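Long-range contacts in putative glycoside hydrolase (PDB 3HBZ), which binds calcium and may take part in carbohydrate metabolism, possibly as a glycoside hydrolase: residues 206-212 / 335-341; 242-248 / 305-311. All coordinates share one frame; numbering follows the deposited sequence.

How the contacts relate
Both contacts join antiparallel strands of the same β-rich domain, but they differ in burial and chemistry. Contact 2 (242-248 with 305-311) lies in the interior, a regular ladder of backbone bonds flanked mostly by apolar and aromatic side chains. Contact 1 (206-212 with 335-341) sits nearer the surface at the C-terminal end of the chain, where the pairing is short and bulged and a histidine-carboxylate bond and stacked rings extend it. Their centres are about 12 Å apart and the two meet directly: Phe206 N probably bonds to Tyr306 O, and Phe206 packs on Val308, while Pro210 and the His208 carbonyl touch Met245, present as selenomethionine.

Contact 1 of 2, residues 206-212 / 335-341; sequences FRHIPTY and ELIYRSE. With ACT (acetate ion), chain H.
His208 rests on Tyr338 from CB through the ring, with ND1 turned to Glu341. Its CB already lies 3.5 Å from Tyr338 CD1, and CG is just as close to that atom. With CG anti to the carbonyl carbon (chi1 -50°), the imidazole lies over one face of the phenol in an offset stack, centroids 4.1 Å apart and planes 10° from parallel. At the rim, ND1 donates to Glu341 OE1 across a short 2.5 Å, with the oxygen in the ring plane and its syn lone pair used, and the carboxylate is turned almost perpendicular to the ring. Elsewhere on the ring edge, CD2 meets the methyl of an acetate, probably from the crystallisation liquor, held by Arg207 N; at the tip, NE2 lies near Tyr338 CZ. A histidine suits this place because it stacks flat and donates at its edge at once. Phe206 completes the aromatic cluster in an offset edge-to-face pair with Tyr338, planes at 75°, while Leu336 CD2 sits over one Phe206 face, 4.1 Å from the ring centroid. Beyond Pro210 a classic β bulge lets Thr211 N (2.8 Å) and Tyr212 N (3.2 Å) share Ile337 O, and Ile337 N returns a bond to Tyr212 O. Strand 210-220 thus runs between strand 328-338 and strand 281-290, whose Phe288 bonds to Thr211 and packs on Pro210, while strand 99-100 borders Leu336 through Tyr100.

Contact 2 of 2, residues 242-248 / 305-311; sequences YAIMYET and KYNVAIV
Tyr242 (chi1 65°) and Tyr246 (chi1 60°) both hold CG between the backbone N and the carbonyl carbon, a rotamer that leans each ring across to strand 306-311. Tyr242 thereby lays a face on Val311, whose CB is 3.6 Å from the ring centroid, a CH-π contact in which CG1 and CG2 spread beneath the rim. A β-branched valine fits because its compact, forked end matches the flat ring. With an alanine here in place of Tyr242, Val311 would probably lose the surface it packs on, leaving a gap at this end of the ladder. Tyr246 repeats the pattern over Asn307 CB, 3.9 Å from its centroid, and its hydroxyl bonds to Phe202 O. On the other face of the sheet, Met245, present as selenomethionine, stretches out fully: its unbranched chain touches Val308 CG2 with CG and Tyr306 CB with CE (3.5 Å), and SE lies obliquely to the Tyr306 ring in a Met-aromatic contact, 5.4 Å from the centroid. One water donates to Glu247 OE1 (2.8 Å) and lies 2.6 Å from Tyr306 OH, while Lys300 pairs with Glu247 OE2 and Asp297 N bonds to Tyr306 OH. Cross-strand bonds, such as Ile244 N to Ala309 O at 2.9 Å, satisfy the amides of alternate residues, while Ala243 and Met245 bond to strand 266-271; the chemistry is that of a largely apolar sheet interior, with the water-linked Glu247-Tyr306 pair at one end.

Contact 1 of 2, residues 206-212 / 335-341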
loop_
_atom_site.group_PDB
_atom_site.type_symbol
_atom_site.label_atom_id
_atom_site.label_comp_id
_atom_site.label_asym_id
_atom_site.label_seq_id
_atom_site.Cartn_x
_atom_site.Cartn_y
_atom_site.Cartn_z
ATOM N N PHE A 206 12.515 1.972 -7.375
ATOM C CA PHE A 206 12.292 2.834 -8.555
ATOM C C PHE A 206 13.650 3.202 -9.132
ATOM O O PHE A 206 14.544 3.624 -8.387
ATOM C CB PHE A 206 11.512 4.090 -8.131
ATOM C CG PHE A 206 11.057 4.943 -9.292
ATOM C CD1 PHE A 206 10.154 4.450 -10.226
ATOM C CD2 PHE A 206 11.560 6.245 -9.454
ATOM C CE1 PHE A 206 9.754 5.238 -11.325
ATOM C CE2 PHE A 206 11.169 7.034 -10.513
ATOM C CZ PHE A 206 10.257 6.520 -11.482
ATOM N N ARG A 207 13.840 3.000 -10.435
ATOM C CA ARG A 207 15.175 3.160 -11.039
ATOM C C ARG A 207 15.296 4.369 -11.981
ATOM O O ARG A 207 16.166 4.412 -12.820
ATOM C CB ARG A 207 15.618 1.867 -11.757
ATOM C CG ARG A 207 15.697 0.631 -10.850
ATOM C CD ARG A 207 16.075 -0.630 -11.641
ATOM N NE ARG A 207 15.760 -1.856 -10.878
ATOM C CZ ARG A 207 16.630 -2.794 -10.489
ATOM N NH1 ARG A 207 17.914 -2.689 -10.769
ATOM N NH2 ARG A 207 16.208 -3.863 -9.813
ATOM N N HIS A 208 14.457 5.383 -11.800
ATOM C CA HIS A 208 14.606 6.675 -12.521
ATOM C C HIS A 208 14.590 7.813 -11.483
ATOM O O HIS A 208 14.324 7.570 -10.313
ATOM C CB HIS A 208 13.464 6.886 -13.524
ATOM C CG HIS A 208 13.234 5.722 -14.428
ATOM N ND1 HIS A 208 14.105 5.392 -15.449
ATOM C CD2 HIS A 208 12.245 4.788 -14.451
ATOM C CE1 HIS A 208 13.650 4.316 -16.077
ATOM N NE2 HIS A 208 12.526 3.928 -15.489
ATOM N N ILE A 209 14.839 9.039 -11.941
ATOM C CA ILE A 209 14.853 10.217 -11.108
ATOM C C ILE A 209 13.499 10.859 -11.277
ATOM O O ILE A 209 13.214 11.440 -12.336
ATOM C CB ILE A 209 15.965 11.206 -11.509
ATOM C CG1 ILE A 209 17.355 10.576 -11.324
ATOM C CG2 ILE A 209 15.880 12.476 -10.642
ATOM C CD1 ILE A 209 18.521 11.448 -11.822
ATOM N N PRO A 210 12.633 10.728 -10.258
ATOM C CA PRO A 210 11.353 11.350 -10.356
ATOM C C PRO A 210 11.492 12.869 -10.257
ATOM O O PRO A 210 12.283 13.366 -9.442
ATOM C CB PRO A 210 10.595 10.747 -9.171
ATOM C CG PRO A 210 11.594 10.482 -8.179
ATOM C CD PRO A 210 12.852 10.148 -8.920
ATOM N N THR A 211 10.740 13.584 -11.092
ATOM C CA THR A 211 10.759 15.049 -11.128
ATOM C C THR A 211 9.448 15.736 -10.715
ATOM O O THR A 211 9.491 16.833 -10.124
ATOM C CB THR A 211 11.169 15.518 -12.550
ATOM O OG1 THR A 211 10.355 14.843 -13.504
ATOM C CG2 THR A 211 12.642 15.147 -12.813
ATOM N N TYR A 212 8.295 15.106 -10.997
ATOM C CA TYR A 212 6.982 15.671 -10.633
ATOM C C TYR A 212 5.990 14.565 -10.383
ATOM O O TYR A 212 6.104 13.482 -10.988
ATOM C CB TYR A 212 6.369 16.520 -11.769
ATOM C CG TYR A 212 7.179 17.730 -12.125
ATOM C CD1 TYR A 212 8.165 17.642 -13.073
ATOM C CD2 TYR A 212 7.001 18.943 -11.466
ATOM C CE1 TYR A 212 8.955 18.716 -13.392
ATOM C CE2 TYR A 212 7.795 20.064 -11.801
ATOM C CZ TYR A 212 8.771 19.914 -12.761
ATOM O OH TYR A 212 9.576 20.927 -13.169
ATOM N N GLU A 335 0.097 10.885 -12.590
ATOM C CA GLU A 335 1.309 10.431 -13.222
ATOM C C GLU A 335 2.529 10.685 -12.353
ATOM O O GLU A 335 2.740 11.787 -11.853
ATOM C CB GLU A 335 1.488 11.128 -14.602
ATOM C CG GLU A 335 2.589 10.490 -15.351
ATOM C CD GLU A 335 2.751 10.969 -16.779
ATOM O OE1 GLU A 335 2.036 11.903 -17.201
ATOM O OE2 GLU A 335 3.617 10.377 -17.465
ATOM N N LEU A 336 3.373 9.676 -12.210
ATOM C CA LEU A 336 4.739 9.890 -11.706
ATOM C C LEU A 336 5.671 10.205 -12.891
ATOM O O LEU A 336 6.005 9.325 -13.703
ATOM C CB LEU A 336 5.199 8.637 -10.945
ATOM C CG LEU A 336 6.595 8.730 -10.337
ATOM C CD1 LEU A 336 6.713 9.928 -9.387
ATOM C CD2 LEU A 336 6.942 7.355 -9.657
ATOM N N ILE A 337 6.065 11.472 -13.015
ATOM C CA ILE A 337 6.897 11.931 -14.134
ATOM C C ILE A 337 8.354 11.879 -13.676
ATOM O O ILE A 337 8.685 12.339 -12.578
ATOM C CB ILE A 337 6.517 13.391 -14.574
ATOM C CG1 ILE A 337 5.017 13.451 -14.974
ATOM C CG2 ILE A 337 7.421 13.909 -15.759
ATOM C CD1 ILE A 337 4.415 14.874 -15.006
ATOM N N TYR A 338 9.194 11.293 -14.514
ATOM C CA TYR A 338 10.619 11.157 -14.251
ATOM C C TYR A 338 11.499 11.628 -15.431
ATOM O O TYR A 338 11.049 11.756 -16.587
ATOM C CB TYR A 338 10.951 9.710 -13.902
ATOM C CG TYR A 338 10.590 8.680 -14.939
ATOM C CD1 TYR A 338 11.476 8.362 -15.959
ATOM C CD2 TYR A 338 9.361 8.018 -14.896
ATOM C CE1 TYR A 338 11.164 7.404 -16.924
ATOM C CE2 TYR A 338 9.040 7.040 -15.850
ATOM C CZ TYR A 338 9.956 6.745 -16.854
ATOM O OH TYR A 338 9.671 5.814 -17.800
ATOM N N ARG A 339 12.754 11.914 -15.122
ATOM C CA ARG A 339 13.658 12.484 -16.132
ATOM C C ARG A 339 14.006 11.447 -17.197
ATOM O O ARG A 339 14.291 10.301 -16.834
ATOM C CB ARG A 339 14.926 12.971 -15.485
ATOM C CG ARG A 339 15.883 13.651 -16.509
ATOM C CD ARG A 339 17.022 14.339 -15.807
ATOM N NE ARG A 339 16.415 15.320 -14.921
ATOM C CZ ARG A 339 16.835 15.611 -13.697
ATOM N NH1 ARG A 339 17.902 14.987 -13.182
ATOM N NH2 ARG A 339 16.164 16.531 -12.984
ATOM N N SER A 340 14.005 11.840 -18.490
ATOM C CA SER A 340 14.410 10.901 -19.576
ATOM C C SER A 340 15.919 10.636 -19.529
ATOM O O SER A 340 16.694 11.566 -19.312
ATOM C CB SER A 340 13.970 11.363 -20.995
ATOM O OG SER A 340 14.137 12.762 -21.207
ATOM N N GLU A 341 16.305 9.367 -19.722
ATOM C CA GLU A 341 17.694 8.875 -19.553
ATOM C C GLU A 341 18.436 8.543 -20.871
ATOM O O GLU A 341 18.236 9.184 -21.905
ATOM C CB GLU A 341 17.685 7.628 -18.648
ATOM C CG GLU A 341 17.894 7.926 -17.158
ATOM C CD GLU A 341 17.317 6.851 -16.252
ATOM O OE1 GLU A 341 16.080 6.731 -16.213
ATOM O OE2 GLU A 341 18.092 6.150 -15.558
HETATM C C ACT H . 11.198 1.476 -12.212
HETATM O O ACT H . 12.339 1.783 -12.182
HETATM O OXT ACT H . 11.084 0.508 -11.392
HETATM C CH3 ACT H . 10.140 2.234 -13.088
#

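Contact 2 of 2, residues 242-248 / 305-311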
loop_
_atom_site.group_PDB
_atom_site.type_symbol
_atom_site.label_atom_id
_atom_site.label_comp_id
_atom_site.label_asym_id
_atom_site.label_seq_id
_atom_site.Cartn_x
_atom_site.Cartn_y
_atom_site.Cartn_z
ATOM N N TYR A 242 1.453 13.364 -1.372
ATOM C CA TYR A 242 2.872 13.489 -1.331
ATOM C C TYR A 242 3.556 12.277 -1.936
ATOM O O TYR A 242 2.898 11.264 -2.227
ATOM C CB TYR A 242 3.324 13.790 0.081
ATOM C CG TYR A 242 3.085 12.729 1.137
ATOM C CD1 TYR A 242 4.067 11.782 1.431
ATOM C CD2 TYR A 242 1.930 12.712 1.873
ATOM C CE1 TYR A 242 3.895 10.833 2.458
ATOM C CE2 TYR A 242 1.709 11.725 2.887
ATOM C CZ TYR A 242 2.712 10.809 3.184
ATOM O OH TYR A 242 2.545 9.871 4.193
ATOM N N ALA A 243 4.860 12.414 -2.175
ATOM C CA ALA A 243 5.710 11.336 -2.668
ATOM C C ALA A 243 7.089 11.517 -2.063
ATOM O O ALA A 243 7.501 12.651 -1.753
ATOM C CB ALA A 243 5.785 11.316 -4.217
ATOM N N ILE A 244 7.764 10.395 -1.818
ATOM C CA ILE A 244 9.112 10.394 -1.234
ATOM C C ILE A 244 9.989 9.421 -2.033
ATOM O O ILE A 244 9.499 8.481 -2.649
ATOM C CB ILE A 244 9.097 10.033 0.248
ATOM C CG1 ILE A 244 8.428 8.655 0.473
ATOM C CG2 ILE A 244 8.360 11.083 1.052
ATOM C CD1 ILE A 244 8.359 8.205 1.961
HETATM N N MSE A 245 11.271 9.721 -2.071
HETATM C CA MSE A 245 12.310 8.847 -2.592
HETATM C C MSE A 245 13.340 8.730 -1.473
HETATM O O MSE A 245 13.772 9.753 -0.888
HETATM C CB MSE A 245 12.966 9.455 -3.790
HETATM C CG MSE A 245 13.841 8.471 -4.533
HETATM SE SE MSE A 245 14.736 9.352 -5.934
HETATM C CE MSE A 245 15.436 7.757 -6.854
ATOM N N TYR A 246 13.700 7.497 -1.148
ATOM C CA TYR A 246 14.729 7.230 -0.157
ATOM C C TYR A 246 15.608 6.048 -0.535
ATOM O O TYR A 246 15.204 5.146 -1.263
ATOM C CB TYR A 246 14.083 6.965 1.224
ATOM C CG TYR A 246 13.148 5.779 1.242
ATOM C CD1 TYR A 246 11.822 5.890 0.840
ATOM C CD2 TYR A 246 13.599 4.512 1.636
ATOM C CE1 TYR A 246 10.943 4.782 0.884
ATOM C CE2 TYR A 246 12.727 3.389 1.650
ATOM C CZ TYR A 246 11.424 3.525 1.291
ATOM O OH TYR A 246 10.627 2.380 1.272
ATOM N N GLU A 247 16.814 6.061 0.002
ATOM C CA GLU A 247 17.750 4.993 -0.162
ATOM C C GLU A 247 17.485 3.862 0.866
ATOM O O GLU A 247 17.352 4.119 2.061
ATOM C CB GLU A 247 19.161 5.537 0.056
ATOM C CG GLU A 247 20.214 4.458 -0.177
ATOM C CD GLU A 247 21.648 4.997 -0.129
ATOM O OE1 GLU A 247 21.818 6.229 -0.070
ATOM O OE2 GLU A 247 22.585 4.162 -0.185
ATOM N N THR A 248 17.416 2.622 0.383
ATOM C CA THR A 248 17.210 1.473 1.245
ATOM C C THR A 248 18.555 0.950 1.741
ATOM O O THR A 248 19.591 1.294 1.216
ATOM C CB THR A 248 16.451 0.352 0.523
ATOM O OG1 THR A 248 17.142 0.006 -0.665
ATOM C CG2 THR A 248 15.035 0.793 0.155
ATOM N N LYS A 305 18.673 0.563 -5.482
ATOM C CA LYS A 305 18.868 0.950 -4.069
ATOM C C LYS A 305 17.983 2.108 -3.597
ATOM O O LYS A 305 18.100 2.522 -2.447
ATOM C CB LYS A 305 20.335 1.359 -3.824
ATOM C CG LYS A 305 21.383 0.302 -4.099
ATOM C CD LYS A 305 21.133 -0.950 -3.287
ATOM C CE LYS A 305 22.314 -1.942 -3.343
ATOM N NZ LYS A 305 21.881 -3.216 -2.679
ATOM N N TYR A 306 17.100 2.627 -4.458
ATOM C CA TYR A 306 16.152 3.685 -4.041
ATOM C C TYR A 306 14.735 3.199 -4.226
ATOM O O TYR A 306 14.427 2.497 -5.195
ATOM C CB TYR A 306 16.349 5.012 -4.827
ATOM C CG TYR A 306 17.710 5.663 -4.640
ATOM C CD1 TYR A 306 17.992 6.465 -3.531
ATOM C CD2 TYR A 306 18.715 5.481 -5.570
ATOM C CE1 TYR A 306 19.235 7.044 -3.351
ATOM C CE2 TYR A 306 19.957 6.076 -5.411
ATOM C CZ TYR A 306 20.210 6.856 -4.290
ATOM O OH TYR A 306 21.458 7.419 -4.129
ATOM N N ASN A 307 13.880 3.577 -3.275
ATOM C CA ASN A 307 12.474 3.360 -3.358
ATOM C C ASN A 307 11.767 4.679 -3.496
ATOM O O ASN A 307 12.213 5.721 -2.966
ATOM C CB ASN A 307 11.945 2.709 -2.069
ATOM C CG ASN A 307 12.239 1.224 -1.977
ATOM O OD1 ASN A 307 12.948 0.657 -2.821
ATOM N ND2 ASN A 307 11.693 0.583 -0.926
ATOM N N VAL A 308 10.599 4.609 -4.124
ATOM C CA VAL A 308 9.702 5.725 -4.190
ATOM C C VAL A 308 8.382 5.273 -3.620
ATOM O O VAL A 308 7.959 4.125 -3.858
ATOM C CB VAL A 308 9.497 6.239 -5.646
ATOM C CG1 VAL A 308 8.285 7.197 -5.676
ATOM C CG2 VAL A 308 10.784 6.973 -6.132
ATOM N N ALA A 309 7.742 6.168 -2.865
ATOM C CA ALA A 309 6.348 6.031 -2.443
ATOM C C ALA A 309 5.535 7.234 -2.883
ATOM O O ALA A 309 6.033 8.375 -2.878
ATOM C CB ALA A 309 6.249 5.894 -0.895
ATOM N N ILE A 310 4.272 6.978 -3.208
ATOM C CA ILE A 310 3.254 7.991 -3.460
ATOM C C ILE A 310 2.169 7.707 -2.437
ATOM O O ILE A 310 1.789 6.532 -2.224
ATOM C CB ILE A 310 2.668 7.890 -4.878
ATOM C CG1 ILE A 310 3.717 8.234 -5.943
ATOM C CG2 ILE A 310 1.389 8.799 -5.055
ATOM C CD1 ILE A 310 3.338 7.738 -7.340
ATOM N N VAL A 311 1.687 8.763 -1.802
ATOM C CA VAL A 311 0.677 8.651 -0.756
ATOM C C VAL A 311 -0.417 9.709 -0.919
ATOM O O VAL A 311 -0.110 10.919 -1.143
ATOM C CB VAL A 311 1.307 8.867 0.635
ATOM C CG1 VAL A 311 0.226 8.639 1.707
ATOM C CG2 VAL A 311 2.537 7.960 0.841
HETATM O O HOH W 1 21.978 8.404 -1.805
#